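Local coordinates for protein oxidized polyvinyl alcohol hydrolase (Pseudomonas sp. VM15C, PDB 3WWC) that hydrolyses beta-diketones such as 4,6-nonanedione and cleaves oxidized polyvinyl alcohol in the second step of polyvinyl alcohol breakdown, at residues 46-51 with 147-152; 67-72 with 127-132. The protein carries 1 engineered substitution. All blocks are in the same frame, centred on the assembly; numbering follows the deposited sequence.

Contact 1: residues 46-51 with 147-152; sequences MKRAFI and GPDSSF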
loop_
_atom_site.group_PDB
_atom_site.type_symbol
_atom_site.label_atom_id
_atom_site.label_comp_id
_atom_site.label_asym_id
_atom_site.label_seq_id
_atom_site.Cartn_x
_atom_site.Cartn_y
_atom_site.Cartn_z
ATOM N N MET A 46 12.629 -0.412 -17.696
ATOM C CA MET A 46 12.496 -1.747 -17.101
ATOM C C MET A 46 11.423 -2.517 -17.851
ATOM O O MET A 46 10.642 -1.926 -18.589
ATOM C CB MET A 46 12.062 -1.622 -15.633
ATOM C CG MET A 46 13.089 -0.876 -14.765
ATOM S SD MET A 46 12.507 -0.734 -12.997
ATOM C CE MET A 46 12.920 -2.096 -12.465
ATOM N N LYS A 47 11.419 -3.837 -17.681
ATOM C CA LYS A 47 10.396 -4.695 -18.256
ATOM C C LYS A 47 9.708 -5.242 -17.031
ATOM O O LYS A 47 10.341 -5.912 -16.204
ATOM C CB LYS A 47 10.998 -5.843 -18.980
ATOM C CG LYS A 47 11.977 -5.282 -19.926
ATOM C CD LYS A 47 11.393 -5.123 -21.217
ATOM C CE LYS A 47 12.198 -6.084 -22.078
ATOM N NZ LYS A 47 12.032 -5.843 -23.532
ATOM N N ARG A 48 8.413 -4.965 -16.948
ATOM C CA ARG A 48 7.615 -5.357 -15.803
ATOM C C ARG A 48 6.534 -6.382 -16.107
ATOM O O ARG A 48 6.165 -6.605 -17.262
ATOM C CB ARG A 48 6.960 -4.088 -15.214
ATOM C CG ARG A 48 7.902 -2.980 -14.920
ATOM C CD ARG A 48 8.943 -3.339 -13.841
ATOM N NE ARG A 48 8.357 -3.806 -12.579
ATOM C CZ ARG A 48 8.166 -3.012 -11.531
ATOM N NH1 ARG A 48 8.521 -1.713 -11.569
ATOM N NH2 ARG A 48 7.595 -3.526 -10.448
ATOM N N ALA A 49 5.983 -6.993 -15.058
ATOM C CA ALA A 49 4.936 -7.962 -15.232
ATOM C C ALA A 49 3.833 -7.704 -14.237
ATOM O O ALA A 49 4.057 -7.091 -13.175
ATOM C CB ALA A 49 5.465 -9.406 -15.023
ATOM N N PHE A 50 2.656 -8.202 -14.567
ATOM C CA PHE A 50 1.503 -8.060 -13.685
ATOM C C PHE A 50 0.453 -9.058 -14.097
ATOM O O PHE A 50 0.488 -9.589 -15.224
ATOM C CB PHE A 50 0.936 -6.630 -13.731
ATOM C CG PHE A 50 0.522 -6.141 -15.117
ATOM C CD1 PHE A 50 1.457 -5.508 -15.938
ATOM C CD2 PHE A 50 -0.786 -6.333 -15.586
ATOM C CE1 PHE A 50 1.090 -5.050 -17.236
ATOM C CE2 PHE A 50 -1.160 -5.893 -16.869
ATOM C CZ PHE A 50 -0.230 -5.245 -17.691
ATOM N N ILE A 51 -0.472 -9.355 -13.192
ATOM C CA ILE A 51 -1.485 -10.378 -13.445
ATOM C C ILE A 51 -2.856 -9.744 -13.353
ATOM O O ILE A 51 -3.168 -9.004 -12.401
ATOM C CB ILE A 51 -1.350 -11.513 -12.414
ATOM C CG1 ILE A 51 0.050 -12.142 -12.523
ATOM C CG2 ILE A 51 -2.396 -12.617 -12.653
ATOM C CD1 ILE A 51 0.385 -13.178 -11.395
ATOM N N GLY A 147 9.273 7.702 -8.066
ATOM C CA GLY A 147 9.949 6.416 -8.272
ATOM C C GLY A 147 9.278 5.560 -9.333
ATOM O O GLY A 147 8.112 5.759 -9.636
ATOM N N PRO A 148 9.958 4.522 -9.820
ATOM C CA PRO A 148 9.397 3.698 -10.884
ATOM C C PRO A 148 8.279 2.732 -10.580
ATOM O O PRO A 148 7.645 2.284 -11.506
ATOM C CB PRO A 148 10.628 3.019 -11.515
ATOM C CG PRO A 148 11.703 3.107 -10.473
ATOM C CD PRO A 148 11.369 4.222 -9.512
ATOM N N ASP A 149 8.028 2.407 -9.309
ATOM C CA ASP A 149 6.899 1.549 -9.065
ATOM C C ASP A 149 5.613 2.384 -9.082
ATOM O O ASP A 149 4.626 1.960 -9.698
ATOM C CB ASP A 149 7.032 0.831 -7.690
ATOM C CG ASP A 149 7.666 -0.534 -7.824
ATOM O OD1 ASP A 149 7.586 -1.141 -8.913
ATOM O OD2 ASP A 149 8.237 -1.038 -6.836
ATOM N N SER A 150 5.612 3.535 -8.394
ATOM C CA SER A 150 4.421 4.373 -8.382
ATOM C C SER A 150 3.987 4.705 -9.808
ATOM O O SER A 150 2.788 4.635 -10.133
ATOM C CB SER A 150 4.700 5.634 -7.541
ATOM O OG SER A 150 3.584 6.521 -7.536
ATOM N N SER A 151 4.941 5.084 -10.667
ATOM C CA SER A 151 4.554 5.405 -12.057
ATOM C C SER A 151 4.167 4.174 -12.870
ATOM O O SER A 151 3.256 4.233 -13.703
ATOM C CB SER A 151 5.671 6.187 -12.761
ATOM O OG SER A 151 6.897 5.472 -12.759
ATOM N N PHE A 152 4.795 3.035 -12.609
ATOM C CA PHE A 152 4.449 1.830 -13.335
ATOM C C PHE A 152 3.023 1.464 -13.030
ATOM O O PHE A 152 2.285 1.096 -13.920
ATOM C CB PHE A 152 5.381 0.692 -12.857
ATOM C CG PHE A 152 4.867 -0.694 -13.117
ATOM C CD1 PHE A 152 4.335 -1.078 -14.355
ATOM C CD2 PHE A 152 4.936 -1.648 -12.097
ATOM C CE1 PHE A 152 3.883 -2.390 -14.558
ATOM C CE2 PHE A 152 4.483 -2.965 -12.316
ATOM C CZ PHE A 152 3.956 -3.334 -13.554
HETATM O O HOH W 1 9.167 0.243 -13.509
#
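Arg48 reaches Phe152 and Asp149 because its chain bends twice, at chi2 (-63°) and again at chi3, curling back over the aromatic ring, while Phe152, with CG anti to its own backbone N (chi1 159°), presents that ring to the strand. The aliphatic root of the arginine makes a CH-pi contact: CB lies over the face of the Phe152 ring, 3.8 Å from its centroid and displaced toward the CZ-CE1 rim. Farther along, Phe152 CD2 lies over one face of the guanidinium, 3.6 Å from Arg48 CZ, with the two planes 39° apart and so not stacked flat. An arginine suits this place because one residue supplies both a greasy stem for the phenyl face and a charged end.

That end grips Asp149 with both terminal nitrogens, but on a single oxygen: Asp149 OD1 is 2.9 Å from Arg48 NH1 and 2.8 Å from Arg48 NH2, lies in the guanidinium plane and is met almost along its own C-O bond. The two charges, both buried, probably offset each other. The other carboxylate oxygen, OD2, has a partner in the loop 127-132, and Arg48 NH2 also donates to Val101 O, so the ion pair is tied in on both sides. A water accepts from Arg48 NH1 at 2.8 Å and donates to Pro148 O at 3.2 Å, bridging strand and first helical turn.

At the edge of the Phe152 ring, Phe50 CD1 approaches CZ to 4.1 Å, and Phe50 also touches Met156 and Val160 farther down the helix. The peptide oxygen of Ala49 meets that edge too. Strand 46-53, second in the mixed sheet, is packed in this way against helix 148-160, a layering of helix on sheet characteristic of the alpha/beta-hydrolase fold.

Contact 2: residues 67-72 with 127-132; sequences PMTGSV and NPWFEG. With BUA (butanoic acid), chain C.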
loop_
_atom_site.group_PDB
_atom_site.type_symbol
_atom_site.label_atom_id
_atom_site.label_comp_id
_atom_site.label_asym_id
_atom_site.label_seq_id
_atom_site.Cartn_x
_atom_site.Cartn_y
_atom_site.Cartn_z
ATOM N N PRO A 67 -3.494 -5.299 -5.542
ATOM C CA PRO A 67 -2.880 -5.825 -4.326
ATOM C C PRO A 67 -1.395 -6.042 -4.501
ATOM O O PRO A 67 -0.919 -6.489 -5.569
ATOM C CB PRO A 67 -3.621 -7.151 -4.137
ATOM C CG PRO A 67 -3.846 -7.619 -5.580
ATOM C CD PRO A 67 -4.241 -6.359 -6.272
ATOM N N MET A 68 -0.666 -5.739 -3.431
ATOM C CA MET A 68 0.794 -5.912 -3.450
ATOM C C MET A 68 1.263 -6.791 -2.329
ATOM O O MET A 68 0.876 -6.596 -1.175
ATOM C CB MET A 68 1.474 -4.557 -3.335
ATOM C CG MET A 68 1.196 -3.742 -4.570
ATOM S SD MET A 68 1.838 -2.040 -4.460
ATOM C CE MET A 68 0.732 -1.334 -3.351
ATOM N N THR A 69 2.136 -7.739 -2.655
ATOM C CA THR A 69 2.741 -8.579 -1.640
ATOM C C THR A 69 3.815 -7.804 -0.885
ATOM O O THR A 69 4.077 -6.608 -1.153
ATOM C CB THR A 69 3.341 -9.823 -2.338
ATOM O OG1 THR A 69 3.678 -10.779 -1.314
ATOM C CG2 THR A 69 4.597 -9.463 -3.162
ATOM N N GLY A 70 4.431 -8.491 0.066
ATOM C CA GLY A 70 5.474 -7.879 0.889
ATOM C C GLY A 70 6.879 -8.314 0.505
ATOM O O GLY A 70 7.249 -8.367 -0.669
ATOM N N SER A 71 7.669 -8.606 1.532
ATOM C CA SER A 71 9.074 -8.977 1.319
ATOM C C SER A 71 9.353 -10.412 1.057
ATOM O O SER A 71 10.254 -10.719 0.284
ATOM C CB SER A 71 9.886 -8.565 2.557
ATOM O OG SER A 71 9.866 -7.138 2.706
ATOM N N VAL A 72 8.540 -11.302 1.627
ATOM C CA VAL A 72 8.798 -12.739 1.461
ATOM C C VAL A 72 7.730 -13.538 0.727
ATOM O O VAL A 72 8.050 -14.545 0.099
ATOM C CB VAL A 72 9.058 -13.373 2.812
ATOM C CG1 VAL A 72 9.125 -14.892 2.682
ATOM C CG2 VAL A 72 10.338 -12.767 3.403
ATOM N N ASN A 127 14.324 -3.354 -0.867
ATOM C CA ASN A 127 14.259 -3.882 -2.239
ATOM C C ASN A 127 12.942 -4.401 -2.852
ATOM O O ASN A 127 12.831 -4.403 -4.063
ATOM C CB ASN A 127 15.313 -4.997 -2.381
ATOM C CG ASN A 127 15.891 -5.087 -3.773
ATOM O OD1 ASN A 127 16.104 -4.089 -4.442
ATOM N ND2 ASN A 127 16.180 -6.315 -4.195
ATOM N N PRO A 128 11.945 -4.856 -2.054
ATOM C CA PRO A 128 10.729 -5.363 -2.691
ATOM C C PRO A 128 10.000 -4.397 -3.618
ATOM O O PRO A 128 9.511 -4.788 -4.695
ATOM C CB PRO A 128 9.835 -5.759 -1.512
ATOM C CG PRO A 128 10.864 -6.248 -0.435
ATOM C CD PRO A 128 11.989 -5.157 -0.609
ATOM N N TRP A 129 9.900 -3.135 -3.187
ATOM C CA TRP A 129 9.221 -2.110 -3.970
ATOM C C TRP A 129 10.027 -0.831 -3.806
ATOM O O TRP A 129 10.758 -0.666 -2.850
ATOM C CB TRP A 129 7.800 -1.819 -3.434
ATOM C CG TRP A 129 6.864 -3.043 -3.351
ATOM C CD1 TRP A 129 6.541 -3.769 -2.213
ATOM C CD2 TRP A 129 6.153 -3.659 -4.431
ATOM N NE1 TRP A 129 5.688 -4.798 -2.536
ATOM C CE2 TRP A 129 5.426 -4.757 -3.887
ATOM C CE3 TRP A 129 6.060 -3.402 -5.808
ATOM C CZ2 TRP A 129 4.613 -5.587 -4.680
ATOM C CZ3 TRP A 129 5.273 -4.208 -6.601
ATOM C CH2 TRP A 129 4.543 -5.304 -6.036
ATOM N N PHE A 130 9.836 0.108 -4.742
ATOM C CA PHE A 130 10.501 1.409 -4.630
ATOM C C PHE A 130 9.535 2.234 -3.758
ATOM O O PHE A 130 8.753 3.058 -4.234
ATOM C CB PHE A 130 10.661 1.983 -6.052
ATOM C CG PHE A 130 11.500 1.087 -6.981
ATOM C CD1 PHE A 130 12.828 0.840 -6.671
ATOM C CD2 PHE A 130 10.947 0.475 -8.115
ATOM C CE1 PHE A 130 13.581 -0.030 -7.491
ATOM C CE2 PHE A 130 11.688 -0.366 -8.916
ATOM C CZ PHE A 130 13.019 -0.628 -8.605
ATOM N N GLU A 131 9.644 1.996 -2.460
ATOM C CA GLU A 131 8.700 2.516 -1.504
ATOM C C GLU A 131 9.188 3.490 -0.451
ATOM O O GLU A 131 8.380 3.954 0.361
ATOM C CB GLU A 131 7.913 1.338 -0.827
ATOM C CG GLU A 131 8.663 0.003 -0.403
ATOM C CD GLU A 131 9.371 0.035 0.944
ATOM O OE1 GLU A 131 10.122 0.996 1.235
ATOM O OE2 GLU A 131 9.210 -0.950 1.716
ATOM N N GLY A 132 10.469 3.846 -0.475
ATOM C CA GLY A 132 10.929 4.816 0.509
ATOM C C GLY A 132 12.379 5.178 0.196
ATOM O O GLY A 132 13.156 4.310 -0.203
HETATM C C1 BUA C . 11.156 -2.887 6.377
HETATM C C2 BUA C . 9.903 -3.740 6.588
HETATM C C3 BUA C . 9.438 -4.286 5.238
HETATM C C4 BUA C . 8.246 -5.230 5.411
HETATM O O1 BUA C . 8.141 -6.160 4.578
HETATM O O2 BUA C . 7.435 -4.954 6.325
#
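Pro128 packs against Gly70 and Ser71 where the end of a central alpha/beta-hydrolase strand meets the long loop before helix 148-160; the contact includes a Met-aromatic pair, Met68 with Trp129. The compact proline ring puts CG 3.4 Å from Ser71 OG and CB 3.8 Å from Gly70 O. Trp129 follows, its CG anti to the carbonyl carbon (chi1 -56°), which swings the indole across the end of strand 62-68. One face of its six-membered ring receives Met68: SD stands 4.3 Å from the centroid, almost on the ring normal, Met68 CG lies over the same face, and Met68 CB is 3.6 Å from Trp129 CZ2. Methionine's flexible thioether chain suits this flat surface. In the indole plane, NE1 donates to Thr69 O at 2.8 Å and 157°, tilted 32° from the carbonyl plane, satisfying the one polar atom of a buried ring. A leucine at Trp129 would probably leave Thr69 O without this donor and Met68 without the aromatic face it lies on. Beyond the inverse gamma turn centred on Phe130, the Glu131 carboxylate is hydrogen-bonded to Ser178 and Tyr205. Ser71 OG accepts from Trp126 NE1 and donates to butanoic acid O1 at 2.7 Å.

Contact 2 is nested in sequence inside the loop closed by contact 1, and their centres lie 12 Å apart. They touch directly: Asp149 OD2 is 2.9 Å from Phe130 N, probably a hydrogen bond, while the ring of Phe130 meets Pro148, CD2 to CG at 3.6 Å, and lies near Met46. One aspartate thus joins the arginine of strand 46-53 to the loop that borders the pocket. Contact 2 belongs to the site itself: Ser71 lines the butanoic acid pocket, and Gly70 comes within about 4 Å (nearest atoms) of the Ala177 side chain, the engineered residue at a charge-relay position assigned by similarity. Contact 1 stands back, the Asp149 side chain about 13 Å from a butanoic acid.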